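Local coordinates for protein alanine racemase (Acinetobacter baumannii, PDB 4QHR) that belongs to the alanine racemase family, pairing an N-terminal TIM-barrel-type domain with a mostly beta C-terminal domain and carrying a covalently bound pyridoxal-phosphate group in the barrel domain, at residues N285-V297 with I307-E321. Sequence-based numbering, arbitrary orientation.
Sequences NFVAIDGKLCPVV and IDVTNTQVKLGTQVE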
loop_
_atom_site.group_PDB
_atom_site.type_symbol
_atom_site.label_atom_id
_atom_site.label_comp_id
_atom_site.label_asym_id
_atom_site.label_seq_id
_atom_site.Cartn_x
_atom_site.Cartn_y
_atom_site.Cartn_z
ATOM N N ASN A 285 7.425 -15.900 7.093
ATOM C CA ASN A 285 6.073 -15.772 6.607
ATOM C C ASN A 285 5.786 -16.941 5.661
ATOM O O ASN A 285 6.725 -17.555 5.113
ATOM C CB ASN A 285 5.918 -14.423 5.877
ATOM C CG ASN A 285 4.481 -14.130 5.540
ATOM O OD1 ASN A 285 3.591 -14.474 6.312
ATOM N ND2 ASN A 285 4.232 -13.606 4.325
ATOM N N PHE A 286 4.505 -17.240 5.484
ATOM C CA PHE A 286 4.044 -18.344 4.678
ATOM C C PHE A 286 2.947 -17.871 3.738
ATOM O O PHE A 286 2.259 -16.888 4.027
ATOM C CB PHE A 286 3.514 -19.468 5.589
ATOM C CG PHE A 286 4.574 -20.049 6.500
ATOM C CD1 PHE A 286 4.819 -19.464 7.702
ATOM C CD2 PHE A 286 5.330 -21.158 6.119
ATOM C CE1 PHE A 286 5.835 -19.950 8.546
ATOM C CE2 PHE A 286 6.323 -21.660 6.955
ATOM C CZ PHE A 286 6.576 -21.033 8.176
ATOM N N VAL A 287 2.789 -18.590 2.634
ATOM C CA VAL A 287 1.601 -18.510 1.800
ATOM C C VAL A 287 0.847 -19.862 1.866
ATOM O O VAL A 287 1.406 -20.885 2.302
ATOM C CB VAL A 287 1.911 -18.173 0.362
ATOM C CG1 VAL A 287 2.677 -16.856 0.274
ATOM C CG2 VAL A 287 2.736 -19.283 -0.333
ATOM N N ALA A 288 -0.389 -19.874 1.392
ATOM C CA ALA A 288 -1.207 -21.087 1.406
ATOM C C ALA A 288 -1.368 -21.567 -0.021
ATOM O O ALA A 288 -1.772 -20.790 -0.912
ATOM C CB ALA A 288 -2.544 -20.812 2.039
ATOM N N ILE A 289 -1.013 -22.822 -0.267
ATOM C CA ILE A 289 -1.098 -23.424 -1.610
ATOM C C ILE A 289 -1.502 -24.893 -1.448
ATOM O O ILE A 289 -0.855 -25.603 -0.677
ATOM C CB ILE A 289 0.283 -23.473 -2.340
ATOM C CG1 ILE A 289 0.893 -22.094 -2.454
ATOM C CG2 ILE A 289 0.137 -24.155 -3.715
ATOM C CD1 ILE A 289 2.264 -22.049 -3.101
ATOM N N ASP A 290 -2.533 -25.334 -2.174
ATOM C CA ASP A 290 -2.914 -26.750 -2.294
ATOM C C ASP A 290 -3.172 -27.364 -0.886
ATOM O O ASP A 290 -2.853 -28.539 -0.652
ATOM C CB ASP A 290 -1.812 -27.528 -3.077
ATOM C CG ASP A 290 -2.262 -28.959 -3.499
ATOM O OD1 ASP A 290 -3.374 -29.105 -4.006
ATOM O OD2 ASP A 290 -1.503 -29.940 -3.309
ATOM N N GLY A 291 -3.719 -26.565 0.039
ATOM C CA GLY A 291 -3.923 -27.020 1.417
ATOM C C GLY A 291 -2.717 -27.077 2.321
ATOM O O GLY A 291 -2.814 -27.572 3.460
ATOM N N LYS A 292 -1.584 -26.563 1.850
ATOM C CA LYS A 292 -0.366 -26.488 2.652
ATOM C C LYS A 292 0.058 -25.043 2.859
ATOM O O LYS A 292 -0.454 -24.118 2.240
ATOM C CB LYS A 292 0.769 -27.224 1.953
ATOM C CG LYS A 292 0.681 -28.731 2.112
ATOM C CD LYS A 292 0.362 -29.410 0.812
ATOM C CE LYS A 292 -0.229 -30.796 1.035
ATOM N NZ LYS A 292 -1.442 -30.935 0.158
ATOM N N LEU A 293 1.016 -24.883 3.745
ATOM C CA LEU A 293 1.642 -23.607 4.019
ATOM C C LEU A 293 3.035 -23.747 3.510
ATOM O O LEU A 293 3.687 -24.763 3.845
ATOM C CB LEU A 293 1.647 -23.320 5.524
ATOM C CG LEU A 293 0.238 -23.042 6.024
ATOM C CD1 LEU A 293 0.152 -23.049 7.559
ATOM C CD2 LEU A 293 -0.303 -21.725 5.468
ATOM N N CYS A 294 3.496 -22.765 2.711
ATOM C CA CYS A 294 4.819 -22.738 2.123
ATOM C C CYS A 294 5.562 -21.461 2.492
ATOM O O CYS A 294 5.016 -20.358 2.325
ATOM C CB CYS A 294 4.724 -22.810 0.599
ATOM S SG CYS A 294 3.810 -24.241 0.045
ATOM N N PRO A 295 6.811 -21.587 2.985
ATOM C CA PRO A 295 7.531 -20.407 3.378
ATOM C C PRO A 295 7.937 -19.499 2.207
ATOM O O PRO A 295 8.271 -19.964 1.106
ATOM C CB PRO A 295 8.784 -20.955 4.070
ATOM C CG PRO A 295 8.934 -22.329 3.622
ATOM C CD PRO A 295 7.585 -22.823 3.206
ATOM N N VAL A 296 7.840 -18.196 2.461
ATOM C CA VAL A 296 8.345 -17.173 1.567
ATOM C C VAL A 296 9.864 -17.117 1.816
ATOM O O VAL A 296 10.309 -17.057 2.963
ATOM C CB VAL A 296 7.674 -15.806 1.866
ATOM C CG1 VAL A 296 8.238 -14.718 0.987
ATOM C CG2 VAL A 296 6.166 -15.901 1.762
ATOM N N VAL A 297 10.659 -17.161 0.752
ATOM C CA VAL A 297 12.104 -17.254 0.884
ATOM C C VAL A 297 12.804 -16.107 0.215
ATOM O O VAL A 297 12.409 -15.673 -0.904
ATOM C CB VAL A 297 12.690 -18.590 0.380
ATOM C CG1 VAL A 297 12.097 -19.707 1.223
ATOM C CG2 VAL A 297 12.404 -18.871 -1.090
ATOM N N ILE A 307 8.872 -18.708 -3.094
ATOM C CA ILE A 307 8.369 -19.613 -2.090
ATOM C C ILE A 307 9.062 -20.970 -2.232
ATOM O O ILE A 307 9.441 -21.388 -3.349
ATOM C CB ILE A 307 6.837 -19.759 -2.159
ATOM C CG1 ILE A 307 6.412 -20.336 -3.468
ATOM C CG2 ILE A 307 6.124 -18.386 -1.982
ATOM C CD1 ILE A 307 4.913 -20.348 -3.588
ATOM N N ASP A 308 9.254 -21.627 -1.095
ATOM C CA ASP A 308 9.785 -22.974 -1.068
ATOM C C ASP A 308 8.637 -23.940 -1.277
ATOM O O ASP A 308 7.775 -24.062 -0.415
ATOM C CB ASP A 308 10.471 -23.221 0.273
ATOM C CG ASP A 308 10.962 -24.637 0.433
ATOM O OD1 ASP A 308 10.920 -25.402 -0.527
ATOM O OD2 ASP A 308 11.423 -24.949 1.563
ATOM N N VAL A 309 8.656 -24.628 -2.418
ATOM C CA VAL A 309 7.619 -25.578 -2.778
ATOM C C VAL A 309 8.134 -27.011 -2.757
ATOM O O VAL A 309 7.461 -27.904 -3.257
ATOM C CB VAL A 309 6.979 -25.281 -4.143
ATOM C CG1 VAL A 309 6.148 -23.999 -4.038
ATOM C CG2 VAL A 309 8.005 -25.196 -5.272
ATOM N N THR A 310 9.305 -27.223 -2.189
ATOM C CA THR A 310 9.881 -28.568 -2.106
ATOM C C THR A 310 8.832 -29.624 -1.690
ATOM O O THR A 310 8.693 -30.660 -2.366
ATOM C CB THR A 310 11.127 -28.591 -1.197
ATOM O OG1 THR A 310 12.050 -27.603 -1.664
ATOM C CG2 THR A 310 11.813 -29.993 -1.266
ATOM N N ASN A 311 8.049 -29.333 -0.652
ATOM C CA ASN A 311 7.091 -30.307 -0.093
ATOM C C ASN A 311 5.678 -30.296 -0.684
ATOM O O ASN A 311 4.835 -31.015 -0.191
ATOM C CB ASN A 311 6.985 -30.076 1.434
ATOM N N THR A 312 5.430 -29.510 -1.746
ATOM C CA THR A 312 4.084 -29.200 -2.222
ATOM C C THR A 312 3.982 -29.351 -3.744
ATOM O O THR A 312 4.801 -28.804 -4.503
ATOM C CB THR A 312 3.736 -27.739 -1.825
ATOM O OG1 THR A 312 3.965 -27.562 -0.415
ATOM C CG2 THR A 312 2.285 -27.360 -2.150
ATOM N N GLN A 313 2.962 -30.058 -4.198
ATOM C CA GLN A 313 2.784 -30.255 -5.639
ATOM C C GLN A 313 2.204 -29.014 -6.281
ATOM O O GLN A 313 1.117 -28.564 -5.901
ATOM C CB GLN A 313 1.869 -31.427 -5.942
ATOM C CG GLN A 313 2.545 -32.777 -5.824
ATOM C CD GLN A 313 1.825 -33.856 -6.605
ATOM O OE1 GLN A 313 2.396 -34.925 -6.856
ATOM N NE2 GLN A 313 0.568 -33.591 -7.007
ATOM N N VAL A 314 2.937 -28.467 -7.250
ATOM C CA VAL A 314 2.531 -27.243 -7.895
ATOM C C VAL A 314 2.833 -27.333 -9.370
ATOM O O VAL A 314 3.539 -28.249 -9.824
ATOM C CB VAL A 314 3.256 -25.998 -7.328
ATOM C CG1 VAL A 314 2.938 -25.819 -5.846
ATOM C CG2 VAL A 314 4.765 -26.074 -7.586
ATOM N N LYS A 315 2.263 -26.389 -10.097
ATOM C CA LYS A 315 2.549 -26.209 -11.475
ATOM C C LYS A 315 2.581 -24.729 -11.789
ATOM O O LYS A 315 2.192 -23.893 -10.967
ATOM C CB LYS A 315 1.460 -26.845 -12.330
ATOM C CG LYS A 315 1.442 -28.365 -12.332
ATOM C CD LYS A 315 0.467 -28.852 -13.384
ATOM C CE LYS A 315 0.868 -28.683 -14.842
ATOM N NZ LYS A 315 1.883 -29.696 -15.233
ATOM N N LEU A 316 3.019 -24.413 -13.001
ATOM C CA LEU A 316 2.863 -23.075 -13.557
ATOM C C LEU A 316 1.349 -22.799 -13.588
ATOM O O LEU A 316 0.559 -23.654 -14.000
ATOM C CB LEU A 316 3.509 -22.954 -14.949
ATOM C CG LEU A 316 5.040 -23.039 -14.997
ATOM C CD1 LEU A 316 5.507 -23.060 -16.440
ATOM C CD2 LEU A 316 5.721 -21.891 -14.244
ATOM N N GLY A 317 0.944 -21.636 -13.067
ATOM C CA GLY A 317 -0.473 -21.277 -12.976
ATOM C C GLY A 317 -1.132 -21.643 -11.667
ATOM O O GLY A 317 -2.274 -21.256 -11.456
ATOM N N THR A 318 -0.462 -22.391 -10.803
ATOM C CA THR A 318 -1.060 -22.778 -9.520
ATOM C C THR A 318 -1.324 -21.524 -8.693
ATOM O O THR A 318 -0.486 -20.622 -8.658
ATOM C CB THR A 318 -0.143 -23.680 -8.728
ATOM O OG1 THR A 318 -0.130 -24.966 -9.340
ATOM C CG2 THR A 318 -0.513 -23.790 -7.280
ATOM N N GLN A 319 -2.498 -21.531 -8.062
ATOM C CA GLN A 319 -3.041 -20.404 -7.351
ATOM C C GLN A 319 -2.397 -20.381 -5.987
ATOM O O GLN A 319 -2.217 -21.378 -5.400
ATOM C CB GLN A 319 -4.583 -20.486 -7.240
ATOM C CG GLN A 319 -5.323 -19.619 -8.271
ATOM C CD GLN A 319 -6.627 -19.047 -7.704
ATOM O OE1 GLN A 319 -7.667 -19.700 -7.798
ATOM N NE2 GLN A 319 -6.580 -17.808 -7.112
ATOM N N VAL A 320 -2.045 -19.213 -5.523
ATOM C CA VAL A 320 -1.324 -19.033 -4.278
ATOM C C VAL A 320 -2.062 -17.966 -3.435
ATOM O O VAL A 320 -2.346 -16.864 -3.952
ATOM C CB VAL A 320 0.103 -18.524 -4.558
ATOM C CG1 VAL A 320 0.862 -18.206 -3.266
ATOM C CG2 VAL A 320 0.870 -19.559 -5.372
ATOM N N GLU A 321 -2.402 -18.317 -2.200
ATOM C CA GLU A 321 -3.119 -17.432 -1.311
ATOM C C GLU A 321 -2.157 -16.676 -0.410
ATOM O O GLU A 321 -1.402 -17.283 0.372
ATOM C CB GLU A 321 -4.123 -18.223 -0.464
ATOM C CG GLU A 321 -4.849 -17.361 0.580
ATOM C CD GLU A 321 -5.841 -18.199 1.396
ATOM O OE1 GLU A 321 -6.460 -19.096 0.774
ATOM O OE2 GLU A 321 -5.955 -18.002 2.620
HETATM O O HOH W 1 -3.711 -23.800 -4.621
#
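Ile289 reaches from the tight hairpin of 285-297 into the apolar centre of the contact and divides its two branches among the residues of 307-321. With CG1 beside its own backbone N (chi1 -57°), the long branch brings CD1 to 3.6 Å from Val320 CG2, while CG2 lies 3.6 Å from Thr318 CG2 and also touches Val314 CG1. Val287 CG2 extends this packing, resting 3.6 Å from Val320 CG1 and also touching Ile307. At its edge, Thr312 OG1 lies 3.4 Å from Cys294 SG.

Backbone bonds tie the two segments at two places. Ala288 N donates to Glu321 O (3.0 Å) and Glu321 N to Ala288 O (2.9 Å); the Glu321 carboxylate is hydrogen-bonded to His326 ND1 and the backbone N of Arg327. Farther along, Asp308 N donates to Pro295 O (2.9 Å), where strand 292-297 pairs with strand 305-308.

The turn side is looser and polar. Lys292 slides past Thr312, and its amine folds back onto Asp290 O. A water bridges Asp290 N to Gln319 O. In this beta-rich C-terminal domain, apolar side chains and paired strands thus join the hairpin to 307-321, whereas at the exposed turn a bridging water makes the polar link.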